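Local coordinates for kelch-like protein 7 (Homo sapiens, PDB 3II7) that serves as a substrate-specific adapter of a CUL3-based E3 ubiquitin ligase, the part given here being its Kelch-repeat beta-propeller domain, at residues Gly144-Asn149 and His194-Val199; Lys200-Ala205 and Val218-Ile223. One frame throughout, in Å; residues are numbered along the deposited sequence.

Contact 1: Gly144-Asn149 and His194-Val199; sequences GMVEAN and HGLVFV. With EDO (1,2-ethanediol), chain F.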
# COMPACT_ATOMS: atom_id res chain seq x y z
N GLY A 144 3.34 0.14 -5.82
CA GLY A 144 3.33 0.87 -4.53
C GLY A 144 3.33 2.37 -4.70
O GLY A 144 3.88 2.91 -5.70
N MET A 145 2.71 3.08 -3.74
CA MET A 145 2.77 4.53 -3.70
C MET A 145 2.89 4.98 -2.28
O MET A 145 2.11 4.50 -1.41
CB MET A 145 1.54 5.18 -4.35
CG MET A 145 1.70 6.71 -4.56
SD MET A 145 0.51 7.52 -5.72
CE MET A 145 -0.98 7.13 -4.80
N VAL A 146 3.85 5.86 -2.01
CA VAL A 146 4.08 6.33 -0.64
C VAL A 146 4.43 7.80 -0.62
O VAL A 146 5.06 8.32 -1.54
CB VAL A 146 5.21 5.49 0.04
CG1 VAL A 146 6.54 5.72 -0.64
CG2 VAL A 146 5.30 5.77 1.53
N GLU A 147 3.98 8.47 0.41
CA GLU A 147 4.39 9.85 0.68
C GLU A 147 5.69 9.89 1.50
O GLU A 147 5.90 9.09 2.47
CB GLU A 147 3.29 10.59 1.39
CG GLU A 147 3.58 12.07 1.63
CD GLU A 147 4.34 12.37 2.96
OE1 GLU A 147 4.37 11.53 3.91
OE2 GLU A 147 4.86 13.47 3.06
N ALA A 148 6.59 10.79 1.12
CA ALA A 148 7.83 10.99 1.83
C ALA A 148 8.25 12.45 1.74
O ALA A 148 8.53 12.96 0.66
CB ALA A 148 8.95 10.06 1.24
N ASN A 149 8.28 13.14 2.88
CA ASN A 149 8.67 14.57 2.93
C ASN A 149 7.87 15.47 1.97
O ASN A 149 8.42 16.39 1.36
CB ASN A 149 10.18 14.76 2.63
CG ASN A 149 11.08 13.93 3.51
OD1 ASN A 149 10.97 13.96 4.72
ND2 ASN A 149 12.02 13.22 2.89
N HIS A 194 4.44 -5.58 -3.91
CA HIS A 194 5.46 -5.38 -2.92
C HIS A 194 4.98 -4.40 -1.86
O HIS A 194 4.08 -3.59 -2.10
CB HIS A 194 6.75 -4.82 -3.56
CG HIS A 194 6.55 -3.60 -4.42
ND1 HIS A 194 5.82 -3.63 -5.57
CD2 HIS A 194 7.05 -2.34 -4.32
CE1 HIS A 194 5.82 -2.44 -6.13
NE2 HIS A 194 6.58 -1.64 -5.41
N GLY A 195 5.60 -4.44 -0.71
CA GLY A 195 5.43 -3.41 0.29
C GLY A 195 6.26 -2.21 -0.11
O GLY A 195 7.28 -2.35 -0.79
N LEU A 196 5.84 -1.04 0.36
CA LEU A 196 6.54 0.21 0.01
C LEU A 196 6.30 1.14 1.17
O LEU A 196 5.16 1.60 1.41
CB LEU A 196 6.04 0.83 -1.31
CG LEU A 196 7.00 1.89 -1.88
CD1 LEU A 196 8.36 1.20 -2.34
CD2 LEU A 196 6.35 2.70 -3.01
N VAL A 197 7.38 1.38 1.92
CA VAL A 197 7.31 2.12 3.17
C VAL A 197 8.44 3.08 3.32
O VAL A 197 9.59 2.77 2.99
CB VAL A 197 7.22 1.17 4.40
CG1 VAL A 197 5.96 0.30 4.32
CG2 VAL A 197 8.49 0.29 4.51
N PHE A 198 8.13 4.25 3.86
CA PHE A 198 9.12 5.31 4.11
C PHE A 198 9.56 5.25 5.58
O PHE A 198 8.72 5.33 6.50
CB PHE A 198 8.47 6.66 3.84
CG PHE A 198 9.34 7.84 4.17
CD1 PHE A 198 10.64 7.93 3.69
CD2 PHE A 198 8.85 8.88 4.94
CE1 PHE A 198 11.42 9.03 3.97
CE2 PHE A 198 9.63 9.98 5.22
CZ PHE A 198 10.92 10.05 4.74
N VAL A 199 10.87 5.09 5.79
CA VAL A 199 11.46 5.11 7.12
C VAL A 199 12.66 6.01 7.10
O VAL A 199 13.68 5.69 6.48
CB VAL A 199 11.88 3.73 7.60
CG1 VAL A 199 12.29 3.82 9.09
CG2 VAL A 199 10.78 2.72 7.43
C1 EDO F . 5.62 4.42 6.16
O1 EDO F . 5.38 4.62 4.73
C2 EDO F . 4.44 3.72 6.84
O2 EDO F . 4.33 2.33 6.48
O HOH W 1 2.54 1.73 0.42
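F198 lays its ring beneath the methyl of A148: A148 CB stands 3.6 Å from the centroid of the F198 ring and 9° off the ring normal, a CH-pi contact over the centre of one face. CG of F198 is anti to the backbone N (chi1 175°), which carries the ring along the neighbouring strand from the level of V146 to that of N149. There the N149 amide meets the CZ end of the ring, its plane nearly perpendicular to the ring. V146 divides its two methyls between two partners. V146 CG1, wedged between the backbone N and the carbonyl carbon, lies 3.8 Å from CD2 of L196, whereas V146 CG2 reaches CB of F198 at 4.0 Å. The same L196 methyl presses on the peptide that follows G144, with L196 CD2 3.5 Å from G144 C. A beta carbon on G144 would clash with L196 CB, so the bare CA is what allows this close approach. At the same end the H194 imidazole brings CE1 to 3.6 Å from G144 N.

No direct hydrogen bond joins the two strands, although they run at only 10° to each other; their axes come no closer than 6.6 Å. Water 1 lies in reach of L196 O (2.8 Å) and, weakly, of M145 O, and a 1,2-ethanediol, probably from the crystallisation liquor, accepts a nearly straight bond from F198 N. Side-chain packing thus joins the innermost strands of successive propeller blades. Strand 144-148 is backed by 151-155 and strand 195-199 by 202-206, whose I203 touches both V146 and L196; M145 turns to strand 96-100 of the preceding blade, and V197 to A245 of the following one.

Contact 2: Lys200-Ala205 and Val218-Ile223; sequences KDKIFA and VEYYDI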
# COMPACT_ATOMS: atom_id res chain seq x y z
N LYS A 200 12.52 7.15 7.80
CA LYS A 200 13.60 8.14 8.05
C LYS A 200 13.98 8.93 6.78
O LYS A 200 13.64 10.11 6.65
CB LYS A 200 14.84 7.49 8.68
CG LYS A 200 15.93 8.50 9.08
CD LYS A 200 17.31 7.85 9.16
CE LYS A 200 17.43 6.85 10.29
NZ LYS A 200 18.77 6.13 10.24
N ASP A 201 14.75 8.31 5.90
CA ASP A 201 15.27 8.99 4.73
C ASP A 201 15.39 8.02 3.57
O ASP A 201 16.10 8.28 2.58
CB ASP A 201 16.66 9.61 5.06
CG ASP A 201 17.67 8.58 5.58
OD1 ASP A 201 17.31 7.38 5.72
OD2 ASP A 201 18.81 8.95 5.89
N LYS A 202 14.64 6.91 3.69
CA LYS A 202 14.74 5.80 2.76
C LYS A 202 13.36 5.22 2.51
O LYS A 202 12.52 5.21 3.39
CB LYS A 202 15.63 4.69 3.34
CG LYS A 202 17.09 5.04 3.44
CD LYS A 202 17.84 4.02 4.31
CE LYS A 202 19.15 4.59 4.83
NZ LYS A 202 19.99 3.58 5.54
N ILE A 203 13.15 4.73 1.28
CA ILE A 203 11.91 4.06 0.93
C ILE A 203 12.21 2.59 0.62
O ILE A 203 12.90 2.27 -0.38
CB ILE A 203 11.22 4.72 -0.28
CG1 ILE A 203 10.85 6.19 0.04
CG2 ILE A 203 10.00 3.93 -0.68
CD1 ILE A 203 10.29 6.99 -1.19
N PHE A 204 11.69 1.68 1.46
CA PHE A 204 11.94 0.27 1.33
C PHE A 204 10.88 -0.38 0.46
O PHE A 204 9.68 -0.21 0.71
CB PHE A 204 11.98 -0.40 2.73
CG PHE A 204 13.19 -0.05 3.54
CD1 PHE A 204 14.30 -0.89 3.55
CD2 PHE A 204 13.22 1.11 4.31
CE1 PHE A 204 15.38 -0.59 4.29
CE2 PHE A 204 14.32 1.42 5.04
CZ PHE A 204 15.41 0.56 5.04
N ALA A 205 11.32 -1.11 -0.56
CA ALA A 205 10.49 -1.95 -1.35
C ALA A 205 10.71 -3.38 -0.87
O ALA A 205 11.84 -3.89 -0.93
CB ALA A 205 10.83 -1.80 -2.83
N VAL A 218 14.71 -7.47 -0.67
CA VAL A 218 14.32 -6.19 -0.12
C VAL A 218 15.35 -5.17 -0.53
O VAL A 218 16.54 -5.42 -0.46
CB VAL A 218 14.23 -6.26 1.44
CG1 VAL A 218 13.84 -4.87 2.05
CG2 VAL A 218 13.24 -7.36 1.88
N GLU A 219 14.89 -4.01 -0.94
CA GLU A 219 15.80 -2.94 -1.32
C GLU A 219 15.25 -1.62 -0.84
O GLU A 219 14.06 -1.50 -0.54
CB GLU A 219 16.02 -2.92 -2.84
CG GLU A 219 14.74 -2.71 -3.70
CD GLU A 219 15.05 -2.79 -5.17
OE1 GLU A 219 15.76 -1.89 -5.67
OE2 GLU A 219 14.63 -3.77 -5.84
N TYR A 220 16.10 -0.61 -0.79
CA TYR A 220 15.61 0.73 -0.45
C TYR A 220 16.12 1.78 -1.42
O TYR A 220 17.18 1.63 -2.04
CB TYR A 220 15.96 1.15 0.98
CG TYR A 220 17.41 1.45 1.21
CD1 TYR A 220 17.92 2.71 0.99
CD2 TYR A 220 18.26 0.48 1.66
CE1 TYR A 220 19.25 2.99 1.20
CE2 TYR A 220 19.60 0.75 1.87
CZ TYR A 220 20.08 2.00 1.65
OH TYR A 220 21.41 2.27 1.89
N TYR A 221 15.33 2.84 -1.52
CA TYR A 221 15.65 4.00 -2.32
C TYR A 221 16.25 5.05 -1.42
O TYR A 221 15.60 5.51 -0.47
CB TYR A 221 14.40 4.56 -2.97
CG TYR A 221 14.68 5.77 -3.86
CD1 TYR A 221 15.47 5.65 -4.99
CD2 TYR A 221 14.15 7.02 -3.53
CE1 TYR A 221 15.74 6.73 -5.78
CE2 TYR A 221 14.40 8.13 -4.33
CZ TYR A 221 15.21 7.99 -5.43
OH TYR A 221 15.45 9.09 -6.22
N ASP A 222 17.49 5.42 -1.71
CA ASP A 222 18.18 6.50 -1.03
C ASP A 222 17.75 7.79 -1.68
O ASP A 222 18.14 8.11 -2.82
CB ASP A 222 19.69 6.29 -1.13
CG ASP A 222 20.47 7.22 -0.22
OD1 ASP A 222 20.22 8.43 -0.27
OD2 ASP A 222 21.31 6.72 0.55
N ILE A 223 16.90 8.53 -1.00
CA ILE A 223 16.34 9.76 -1.56
C ILE A 223 17.41 10.77 -1.92
O ILE A 223 17.36 11.39 -2.96
CB ILE A 223 15.28 10.34 -0.59
CG1 ILE A 223 14.09 9.40 -0.48
CG2 ILE A 223 14.79 11.76 -1.01
CD1 ILE A 223 13.06 9.77 0.64
O HOH W 2 18.07 10.02 1.74
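I203 and Y221 form a hydrogen-bonded pair of an antiparallel sheet, each backbone giving and taking one bond. Y221 N donates to I203 O at 2.7 Å, tilted 31° from the carbonyl plane, while I203 N reaches a lone pair of Y221 O at 3.1 Å. A205 and E219 repeat the exchange: A205 N bonds to E219 O at 2.8 Å and E219 N to A205 O. Each of these four carbonyls also receives a CA-H...O contact from across.

The non-hydrogen-bonded pairs F204-Y220 and K202-D222 put all four side chains on one face. The pairing of F204 with Y220 sets Y220 CB over the F204 ring, 3.8 Å from its centroid, and chi1 of 71° turns the Y220 ring between its own backbone N and carbonyl carbon, beside F204 and under the K202 chain. In the conformer given, that chain slants across the Y220 ring, with K202 CD 3.8 Å from the Y220 ring centroid over its face; K202 NZ makes an off-centre cation-pi contact, 4.7 Å from that centroid. A serine in place of Y220 would probably leave this K202 conformer without the surface it lies on and its ammonium without the pi cloud.

The E219 carboxylate takes the backbone N of I188 and E189 and a salt bridge from R191, and Y221 OH pairs with N226. D222 OD1 accepts a hydrogen bond from L225 N and OD2 forms a salt bridge with K229, while water 2 donates to D201 O at 2.8 Å and only weakly to D222 OD1. The chemistry is therefore divided: peptide groups join these central strands of a propeller blade, and the buried E219 carboxylate, probably ionised given its arginine and two N-H donors, ties the blade to segment 188-191.

From the N terminus, the chain lays down three strands of a blade that strand 290-295 later completes, then two full four-stranded blades, before 144-149 opens the next. It runs out through that blade and returns as 194-199, where contact 1 closes a loop with 44 intervening residues. K200 and D201 turn the chain straight into strand 202-206; 12 residues after A205, 218-223 comes back and closes contact 2. The two closures are in series, neither enclosing nor crossing the other. Contact 1 joins adjacent blades, and contact 2 works within the second of them. Their centres are about 8 Å apart, and strands 195-199 and 202-206 are sheet neighbours, with F198 CE1 packed 3.8 Å from I223 CD1.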